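Local coordinates for cell division protein FtsI/penicillin binding protein 2 (Legionella pneumophila subsp. pneumophila ATCC 43290, PDB 4ZTK) that probably cross-links the peptide side chains of peptidoglycan as a penicillin-binding D,D-transpeptidase of cell division, at residues G54-F59 and S191-Y196; T156-D161 and A197-K202; D21-Q26 and P272-L277. All blocks are in the same frame, centred on the assembly; numbering follows the deposited sequence.

Contact 1 (G54-F59 and S191-Y196); sequences GNIIAF and SLIKSY
Lys-194 leaves the helix at 189-200 and reaches back to the backbone carbonyl of Gly-54, ending in the hydrogen bond that joins the two segments. From CB, the chain sets CG anti to the carbonyl carbon (chi1 -78°), and CG already brushes the Gly-54 oxygen, O, at 3.6 Å. The chain stays extended out to CE, which lies 3.8 Å from Gly-54 O; the bend at chi4 (-72°) then swings NZ onto that oxygen at 2.9 Å. The ammonium sits above the carbonyl plane, 66° out of it, so the bond does not follow a lone pair. Deeper in, the chemistry turns apolar: CD1 of Ile-56 meets CG2 of Ile-193 at 3.5 Å, and the two branched chains cross obliquely. Ile-193 also rests on Val-275 and Ala-49, which places the helix against two neighbouring strands of the sheet, 274-281 and 43-49. One residue earlier, Leu-192 touches Leu-277 of strand 274-281. Past this point the strand at 56-63 carries a classic beta bulge, with Ile-57 and Ala-58 both facing Ile-48. The helix therefore packs across one face of the five-stranded antiparallel sheet near its 43-49/56-63 hairpin, as expected for the penicillin-binding transpeptidase fold.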
loop_
_atom_site.group_PDB
_atom_site.type_symbol
_atom_site.label_atom_id
_atom_site.label_comp_id
_atom_site.label_asym_id
_atom_site.label_seq_id
_atom_site.Cartn_x
_atom_site.Cartn_y
_atom_site.Cartn_z
ATOM N N GLY A 54 3.151 4.923 -13.981
ATOM C CA GLY A 54 3.074 5.357 -12.597
ATOM C C GLY A 54 2.270 6.634 -12.416
ATOM O O GLY A 54 2.094 7.105 -11.291
ATOM N N ASN A 55 1.781 7.197 -13.519
ATOM C CA ASN A 55 0.957 8.404 -13.462
ATOM C C ASN A 55 -0.330 8.170 -12.685
ATOM O O ASN A 55 -0.971 7.134 -12.843
ATOM C CB ASN A 55 0.601 8.878 -14.872
ATOM C CG ASN A 55 1.807 9.328 -15.656
ATOM O OD1 ASN A 55 2.766 9.854 -15.091
ATOM N ND2 ASN A 55 1.769 9.125 -16.965
ATOM N N ILE A 56 -0.702 9.133 -11.848
ATOM C CA ILE A 56 -1.996 9.112 -11.182
ATOM C C ILE A 56 -3.071 9.386 -12.219
ATOM O O ILE A 56 -3.000 10.388 -12.936
ATOM C CB ILE A 56 -2.089 10.206 -10.110
ATOM C CG1 ILE A 56 -0.928 10.080 -9.122
ATOM C CG2 ILE A 56 -3.429 10.137 -9.391
ATOM C CD1 ILE A 56 -0.910 8.779 -8.395
ATOM N N ILE A 57 -4.060 8.502 -12.311
ATOM C CA ILE A 57 -5.143 8.692 -13.271
ATOM C C ILE A 57 -6.479 8.951 -12.586
ATOM O O ILE A 57 -7.475 9.243 -13.242
ATOM C CB ILE A 57 -5.280 7.501 -14.238
ATOM C CG1 ILE A 57 -5.641 6.228 -13.473
ATOM C CG2 ILE A 57 -3.998 7.316 -15.036
ATOM C CD1 ILE A 57 -5.782 5.018 -14.361
ATOM N N ALA A 58 -6.493 8.833 -11.264
ATOM C CA ALA A 58 -7.648 9.238 -10.474
ATOM C C ALA A 58 -7.243 9.448 -9.022
ATOM O O ALA A 58 -6.374 8.746 -8.496
ATOM C CB ALA A 58 -8.764 8.211 -10.578
ATOM N N PHE A 59 -7.883 10.420 -8.384
ATOM C CA PHE A 59 -7.575 10.785 -7.011
ATOM C C PHE A 59 -8.804 11.465 -6.425
ATOM O O PHE A 59 -9.249 12.487 -6.936
ATOM C CB PHE A 59 -6.386 11.750 -6.990
ATOM C CG PHE A 59 -5.851 12.040 -5.612
ATOM C CD1 PHE A 59 -6.520 12.901 -4.754
ATOM C CD2 PHE A 59 -4.665 11.472 -5.187
ATOM C CE1 PHE A 59 -6.025 13.168 -3.493
ATOM C CE2 PHE A 59 -4.163 11.737 -3.923
ATOM C CZ PHE A 59 -4.845 12.587 -3.076
ATOM N N SER A 191 3.517 8.958 -3.540
ATOM C CA SER A 191 4.779 8.224 -3.535
ATOM C C SER A 191 4.529 6.745 -3.271
ATOM O O SER A 191 5.173 5.882 -3.866
ATOM C CB SER A 191 5.765 8.806 -2.516
ATOM O OG SER A 191 5.431 8.426 -1.190
ATOM N N LEU A 192 3.574 6.451 -2.394
ATOM C CA LEU A 192 3.286 5.066 -2.035
ATOM C C LEU A 192 2.698 4.275 -3.205
ATOM O O LEU A 192 3.116 3.146 -3.473
ATOM C CB LEU A 192 2.369 4.991 -0.810
ATOM C CG LEU A 192 2.109 3.580 -0.266
ATOM C CD1 LEU A 192 3.422 2.849 0.062
ATOM C CD2 LEU A 192 1.189 3.617 0.957
ATOM N N ILE A 193 1.739 4.867 -3.912
ATOM C CA ILE A 193 1.124 4.168 -5.033
ATOM C C ILE A 193 2.118 4.012 -6.188
ATOM O O ILE A 193 2.062 3.038 -6.946
ATOM C CB ILE A 193 -0.207 4.834 -5.493
ATOM C CG1 ILE A 193 -1.008 3.878 -6.386
ATOM C CG2 ILE A 193 0.053 6.165 -6.196
ATOM C CD1 ILE A 193 -2.386 4.404 -6.791
ATOM N N LYS A 194 3.047 4.956 -6.307
ATOM C CA LYS A 194 4.071 4.852 -7.341
ATOM C C LYS A 194 5.031 3.701 -7.040
ATOM O O LYS A 194 5.505 3.021 -7.953
ATOM C CB LYS A 194 4.826 6.177 -7.515
ATOM C CG LYS A 194 4.043 7.226 -8.309
ATOM C CD LYS A 194 4.806 8.540 -8.412
ATOM C CE LYS A 194 4.026 9.574 -9.216
ATOM N NZ LYS A 194 3.987 9.264 -10.676
ATOM N N SER A 195 5.304 3.478 -5.758
ATOM C CA SER A 195 6.121 2.342 -5.351
ATOM C C SER A 195 5.425 1.029 -5.704
ATOM O O SER A 195 6.052 0.100 -6.214
ATOM C CB SER A 195 6.432 2.407 -3.855
ATOM O OG SER A 195 7.208 3.562 -3.571
ATOM N N TYR A 196 4.124 0.952 -5.441
ATOM C CA TYR A 196 3.369 -0.234 -5.829
ATOM C C TYR A 196 3.276 -0.380 -7.352
ATOM O O TYR A 196 3.221 -1.493 -7.876
ATOM C CB TYR A 196 1.987 -0.262 -5.163
ATOM C CG TYR A 196 2.039 -0.951 -3.823
ATOM C CD1 TYR A 196 2.365 -0.250 -2.674
ATOM C CD2 TYR A 196 1.804 -2.311 -3.715
ATOM C CE1 TYR A 196 2.438 -0.886 -1.445
ATOM C CE2 TYR A 196 1.877 -2.956 -2.498
ATOM C CZ TYR A 196 2.199 -2.238 -1.368
ATOM O OH TYR A 196 2.273 -2.873 -0.154
#

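Contact 2 (T156-D161 and A197-K202); sequences TEFGFD and AILANK
A Schellman motif closes the helix at 148-157, and Phe-158, just ahead of its glycine, packs against Ile-198 and Leu-199 of the helix at 189-200 within the helical part of the penicillin-binding fold. The evidence for the motif is the positive phi of Gly-159 (100°) together with two bonds back into the last turn, one being Gly-159 N to Thr-156 O at 2.9 Å. Phe-158, immediately before this glycine, is buried against the helix at 189-200. No hydrogen bond crosses between the segments, and the grip is one of methyl groups on a ring and its backbone. Ile-198 supplies two branches. Its CG2, anti to the backbone N, touches Phe-158 CE1 at 3.7 Å, while its CG1 arm runs extended (chi2 -180°) and carries CD1 to the main chain of the turn, 3.7 Å from Phe-158 O. That carbonyl is not left to methyl contact alone, because Ser-195 OG hydrogen-bonds to it from one turn earlier in the same helix. A further partner of the ring is Phe-85, which meets Phe-158 edge-to-face and belongs to a helix at whose start the sequence fits the active-site SxxK pattern; the role is inferred. Leu-199 approaches Phe-158 at about a right angle, and both close contacts are made by one methyl: CD2 lies 3.8 Å from Phe-158 CE1 and 4.1 Å from Phe-158 CZ.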
loop_
_atom_site.group_PDB
_atom_site.type_symbol
_atom_site.label_atom_id
_atom_site.label_comp_id
_atom_site.label_asym_id
_atom_site.label_seq_id
_atom_site.Cartn_x
_atom_site.Cartn_y
_atom_site.Cartn_z
ATOM N N THR A 156 15.072 2.646 -1.238
ATOM C CA THR A 156 15.259 3.952 -1.854
ATOM C C THR A 156 14.969 3.853 -3.348
ATOM O O THR A 156 14.287 4.704 -3.917
ATOM C CB THR A 156 16.686 4.498 -1.608
ATOM O OG1 THR A 156 16.824 4.845 -0.225
ATOM C CG2 THR A 156 16.963 5.740 -2.468
ATOM N N GLU A 157 15.469 2.792 -3.967
ATOM C CA GLU A 157 15.210 2.540 -5.380
ATOM C C GLU A 157 13.730 2.324 -5.695
ATOM O O GLU A 157 13.293 2.571 -6.818
ATOM C CB GLU A 157 16.037 1.351 -5.867
ATOM C CG GLU A 157 17.519 1.662 -5.980
ATOM C CD GLU A 157 18.342 0.462 -6.408
ATOM O OE1 GLU A 157 19.585 0.577 -6.446
ATOM O OE2 GLU A 157 17.748 -0.595 -6.706
ATOM N N PHE A 158 12.964 1.850 -4.713
ATOM C CA PHE A 158 11.519 1.699 -4.871
ATOM C C PHE A 158 10.757 3.013 -4.678
ATOM O O PHE A 158 9.530 3.049 -4.813
ATOM C CB PHE A 158 10.963 0.656 -3.896
ATOM C CG PHE A 158 11.021 -0.754 -4.415
ATOM C CD1 PHE A 158 10.233 -1.144 -5.485
ATOM C CD2 PHE A 158 11.847 -1.694 -3.814
ATOM C CE1 PHE A 158 10.274 -2.446 -5.961
ATOM C CE2 PHE A 158 11.895 -3.001 -4.283
ATOM C CZ PHE A 158 11.110 -3.376 -5.361
ATOM N N GLY A 159 11.477 4.079 -4.337
ATOM C CA GLY A 159 10.862 5.384 -4.178
ATOM C C GLY A 159 10.586 5.765 -2.734
ATOM O O GLY A 159 9.887 6.742 -2.472
ATOM N N PHE A 160 11.129 4.998 -1.792
ATOM C CA PHE A 160 10.945 5.305 -0.378
ATOM C C PHE A 160 12.048 6.209 0.175
ATOM O O PHE A 160 13.227 6.047 -0.142
ATOM C CB PHE A 160 10.851 4.023 0.459
ATOM C CG PHE A 160 9.613 3.226 0.198
ATOM C CD1 PHE A 160 8.418 3.560 0.815
ATOM C CD2 PHE A 160 9.636 2.149 -0.674
ATOM C CE1 PHE A 160 7.264 2.827 0.573
ATOM C CE2 PHE A 160 8.485 1.410 -0.923
ATOM C CZ PHE A 160 7.297 1.750 -0.301
ATOM N N ASP A 161 11.646 7.157 1.014
ATOM C CA ASP A 161 12.577 8.014 1.734
ATOM C C ASP A 161 13.200 7.239 2.893
ATOM O O ASP A 161 12.558 7.015 3.912
ATOM C CB ASP A 161 11.828 9.237 2.264
ATOM C CG ASP A 161 12.719 10.203 3.036
ATOM O OD1 ASP A 161 13.906 9.906 3.306
ATOM O OD2 ASP A 161 12.207 11.285 3.383
ATOM N N ALA A 197 3.293 0.745 -8.059
ATOM C CA ALA A 197 3.263 0.713 -9.518
ATOM C C ALA A 197 4.494 -0.006 -10.066
ATOM O O ALA A 197 4.429 -0.659 -11.106
ATOM C CB ALA A 197 3.157 2.119 -10.089
ATOM N N ILE A 198 5.609 0.096 -9.352
ATOM C CA ILE A 198 6.828 -0.589 -9.763
ATOM C C ILE A 198 6.627 -2.108 -9.748
ATOM O O ILE A 198 7.011 -2.807 -10.687
ATOM C CB ILE A 198 8.028 -0.189 -8.886
ATOM C CG1 ILE A 198 8.343 1.298 -9.083
ATOM C CG2 ILE A 198 9.246 -1.044 -9.224
ATOM C CD1 ILE A 198 9.520 1.800 -8.268
ATOM N N LEU A 199 6.005 -2.609 -8.688
ATOM C CA LEU A 199 5.709 -4.033 -8.584
ATOM C C LEU A 199 4.737 -4.465 -9.675
ATOM O O LEU A 199 4.875 -5.545 -10.244
ATOM C CB LEU A 199 5.126 -4.366 -7.210
ATOM C CG LEU A 199 5.991 -4.035 -5.993
ATOM C CD1 LEU A 199 5.221 -4.330 -4.708
ATOM C CD2 LEU A 199 7.305 -4.809 -6.025
ATOM N N ALA A 200 3.758 -3.612 -9.965
ATOM C CA ALA A 200 2.778 -3.902 -10.999
ATOM C C ALA A 200 3.420 -3.857 -12.381
ATOM O O ALA A 200 2.921 -4.469 -13.322
ATOM C CB ALA A 200 1.609 -2.923 -10.919
ATOM N N ASN A 201 4.534 -3.140 -12.493
ATOM C CA ASN A 201 5.220 -2.955 -13.766
ATOM C C ASN A 201 6.329 -3.993 -13.935
ATOM O O ASN A 201 7.354 -3.726 -14.565
ATOM C CB ASN A 201 5.792 -1.531 -13.841
ATOM C CG ASN A 201 6.272 -1.153 -15.233
ATOM O OD1 ASN A 201 5.812 -1.702 -16.231
ATOM N ND2 ASN A 201 7.214 -0.216 -15.301
ATOM N N LYS A 202 6.116 -5.174 -13.358
ATOM C CA LYS A 202 7.084 -6.274 -13.416
ATOM C C LYS A 202 8.431 -5.911 -12.782
ATOM O O LYS A 202 9.486 -6.332 -13.252
ATOM C CB LYS A 202 7.275 -6.766 -14.857
ATOM C CG LYS A 202 6.010 -7.347 -15.483
ATOM C CD LYS A 202 5.817 -6.891 -16.930
ATOM C CE LYS A 202 6.785 -7.572 -17.887
ATOM N NZ LYS A 202 6.546 -7.159 -19.299
#

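Contact 3 (D21-Q26 and P272-L277); sequences DPRMQQ and PRYVLL
The selenium of Met-24, modelled as selenomethionine, approaches the ring of Tyr-274 obliquely, with SE 3.8 Å from Tyr-274 CE1 and, a little farther off, 4.1 Å from Tyr-274 CZ. It lies 34° off the ring normal, and SE stands 4.3 Å from the centroid of the Tyr-274 ring. The bend at chi2 of Met-24 brings selenium to the phenol end of the ring; the bend at chi3 sets only the terminal methyl. Arg-23 adds a looser touch: its NH1 comes to 4.0 Å from Tyr-274 OH, too loose to count as a hydrogen bond, and the guanidinium plane is turned 68° from the ring. The geometry is that of a Met-aromatic contact, here joining the start of the helix at 22-38 to strand 274-281 of the central antiparallel sheet. On the other side of the ring plane, Arg-273 CG lies 3.5 Å above the plane of Tyr-274, offset toward the rim, so the ring sits between selenium and the preceding residue's chain. A classic beta bulge sets Arg-273 and Tyr-274 opposite the single residue Val-267. Ala-310 of the helix at 295-310 touches both Met-24 and Tyr-274, and Arg-23 NH2 reaches Ser-312 OG through a weak hydrogen bond. Farther back, Asp-21 occupies the N-cap: its OD2 takes a weak bond from Met-24 N at 3.4 Å, while its backbone pairs with Ile-57.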
loop_
_atom_site.group_PDB
_atom_site.type_symbol
_atom_site.label_atom_id
_atom_site.label_comp_id
_atom_site.label_asym_id
_atom_site.label_seq_id
_atom_site.Cartn_x
_atom_site.Cartn_y
_atom_site.Cartn_z
ATOM N N ASP A 21 -8.203 10.501 -15.542
ATOM C CA ASP A 21 -9.221 9.909 -16.405
ATOM C C ASP A 21 -10.613 10.069 -15.795
ATOM O O ASP A 21 -10.903 9.497 -14.743
ATOM C CB ASP A 21 -8.935 8.426 -16.646
ATOM C CG ASP A 21 -10.012 7.759 -17.480
ATOM O OD1 ASP A 21 -10.403 8.336 -18.518
ATOM O OD2 ASP A 21 -10.477 6.667 -17.095
ATOM N N PRO A 22 -11.480 10.842 -16.467
ATOM C CA PRO A 22 -12.824 11.201 -15.993
ATOM C C PRO A 22 -13.699 10.009 -15.598
ATOM O O PRO A 22 -14.481 10.126 -14.654
ATOM C CB PRO A 22 -13.435 11.950 -17.188
ATOM C CG PRO A 22 -12.548 11.641 -18.352
ATOM C CD PRO A 22 -11.188 11.439 -17.779
ATOM N N ARG A 23 -13.579 8.890 -16.303
ATOM C CA ARG A 23 -14.331 7.688 -15.946
ATOM C C ARG A 23 -13.839 7.103 -14.618
ATOM O O ARG A 23 -14.639 6.725 -13.755
ATOM C CB ARG A 23 -14.221 6.635 -17.049
ATOM C CG ARG A 23 -15.023 5.371 -16.776
ATOM C CD ARG A 23 -14.354 4.142 -17.378
ATOM N NE ARG A 23 -15.115 2.921 -17.119
ATOM C CZ ARG A 23 -14.624 1.692 -17.248
ATOM N NH1 ARG A 23 -13.364 1.515 -17.627
ATOM N NH2 ARG A 23 -15.390 0.639 -16.992
HETATM N N MSE A 24 -12.522 7.027 -14.455
HETATM C CA MSE A 24 -11.946 6.510 -13.217
HETATM C C MSE A 24 -12.225 7.459 -12.061
HETATM O O MSE A 24 -12.527 7.026 -10.949
HETATM C CB MSE A 24 -10.437 6.297 -13.354
HETATM C CG MSE A 24 -10.027 5.152 -14.266
HETATM SE SE MSE A 24 -10.766 3.413 -13.761
HETATM C CE MSE A 24 -10.592 3.509 -11.819
ATOM N N GLN A 25 -12.124 8.757 -12.339
ATOM C CA GLN A 25 -12.328 9.782 -11.326
ATOM C C GLN A 25 -13.719 9.706 -10.711
ATOM O O GLN A 25 -13.877 9.789 -9.496
ATOM C CB GLN A 25 -12.108 11.173 -11.921
ATOM C CG GLN A 25 -12.201 12.283 -10.902
ATOM C CD GLN A 25 -11.156 12.148 -9.810
ATOM O OE1 GLN A 25 -10.106 11.546 -10.014
ATOM N NE2 GLN A 25 -11.443 12.711 -8.645
ATOM N N GLN A 26 -14.724 9.542 -11.560
ATOM C CA GLN A 26 -16.102 9.470 -11.101
ATOM C C GLN A 26 -16.340 8.225 -10.246
ATOM O O GLN A 26 -17.054 8.278 -9.247
ATOM C CB GLN A 26 -17.050 9.506 -12.296
ATOM C CG GLN A 26 -18.505 9.579 -11.918
ATOM C CD GLN A 26 -19.354 10.205 -13.004
ATOM O OE1 GLN A 26 -19.114 11.339 -13.426
ATOM N NE2 GLN A 26 -20.352 9.466 -13.467
ATOM N N PRO A 272 -1.383 -6.361 -14.882
ATOM C CA PRO A 272 -2.038 -5.238 -14.205
ATOM C C PRO A 272 -2.589 -4.189 -15.149
ATOM O O PRO A 272 -1.946 -3.828 -16.127
ATOM C CB PRO A 272 -0.911 -4.652 -13.350
ATOM C CG PRO A 272 -0.042 -5.824 -13.062
ATOM C CD PRO A 272 -0.034 -6.604 -14.343
ATOM N N ARG A 273 -3.786 -3.711 -14.840
ATOM C CA ARG A 273 -4.399 -2.630 -15.591
ATOM C C ARG A 273 -4.461 -1.385 -14.714
ATOM O O ARG A 273 -4.361 -0.262 -15.211
ATOM C CB ARG A 273 -5.801 -3.036 -16.047
ATOM C CG ARG A 273 -6.425 -2.103 -17.069
ATOM C CD ARG A 273 -6.784 -2.855 -18.340
ATOM N NE ARG A 273 -7.604 -4.033 -18.070
ATOM C CZ ARG A 273 -8.933 -4.027 -18.036
ATOM N NH1 ARG A 273 -9.597 -5.147 -17.785
ATOM N NH2 ARG A 273 -9.599 -2.901 -18.251
ATOM N N TYR A 274 -4.619 -1.588 -13.408
ATOM C CA TYR A 274 -4.737 -0.474 -12.475
ATOM C C TYR A 274 -3.956 -0.737 -11.198
ATOM O O TYR A 274 -3.909 -1.860 -10.709
ATOM C CB TYR A 274 -6.205 -0.209 -12.121
ATOM C CG TYR A 274 -7.103 -0.007 -13.317
ATOM C CD1 TYR A 274 -7.092 1.185 -14.021
ATOM C CD2 TYR A 274 -7.961 -1.013 -13.740
ATOM C CE1 TYR A 274 -7.914 1.374 -15.123
ATOM C CE2 TYR A 274 -8.785 -0.835 -14.833
ATOM C CZ TYR A 274 -8.758 0.361 -15.523
ATOM O OH TYR A 274 -9.576 0.538 -16.616
ATOM N N VAL A 275 -3.346 0.312 -10.664
ATOM C CA VAL A 275 -2.778 0.262 -9.331
ATOM C C VAL A 275 -3.709 1.083 -8.459
ATOM O O VAL A 275 -4.130 2.173 -8.854
ATOM C CB VAL A 275 -1.366 0.873 -9.286
ATOM C CG1 VAL A 275 -0.715 0.597 -7.935
ATOM C CG2 VAL A 275 -0.508 0.332 -10.426
ATOM N N LEU A 276 -4.051 0.561 -7.286
ATOM C CA LEU A 276 -4.982 1.257 -6.404
ATOM C C LEU A 276 -4.432 1.352 -4.995
ATOM O O LEU A 276 -3.766 0.435 -4.517
ATOM C CB LEU A 276 -6.335 0.540 -6.348
ATOM C CG LEU A 276 -7.095 0.218 -7.633
ATOM C CD1 LEU A 276 -6.565 -1.048 -8.290
ATOM C CD2 LEU A 276 -8.568 0.076 -7.320
ATOM N N LEU A 277 -4.737 2.464 -4.337
ATOM C CA LEU A 277 -4.397 2.676 -2.939
ATOM C C LEU A 277 -5.606 3.290 -2.253
ATOM O O LEU A 277 -6.160 4.294 -2.722
ATOM C CB LEU A 277 -3.185 3.597 -2.810
ATOM C CG LEU A 277 -2.779 4.016 -1.391
ATOM C CD1 LEU A 277 -2.558 2.800 -0.498
ATOM C CD2 LEU A 277 -1.522 4.887 -1.419
#

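Overall arrangement
Contacts 1 and 2 are buried and share the helix at 189-200, contact 1 placing it on the sheet and contact 2 on the helical side, their centres about 10 Å apart. Contact 3 is only partly buried, with Arg-23 exposed, and brings the helix at 22-38 to the same sheet. Contacts 1 and 3 are tied through strand 56-63: Gln-25 NE2 donates to Phe-59 O. Contacts 2 and 3, their centres about 18 Å apart, still meet where Ala-197 and Ala-200 pack on Val-275. Chemically, contact 1 mixes a charged hydrogen bond with aliphatic packing, contact 2 is apolar, and contact 3 combines selenium-aromatic packing with a looser arginine approach.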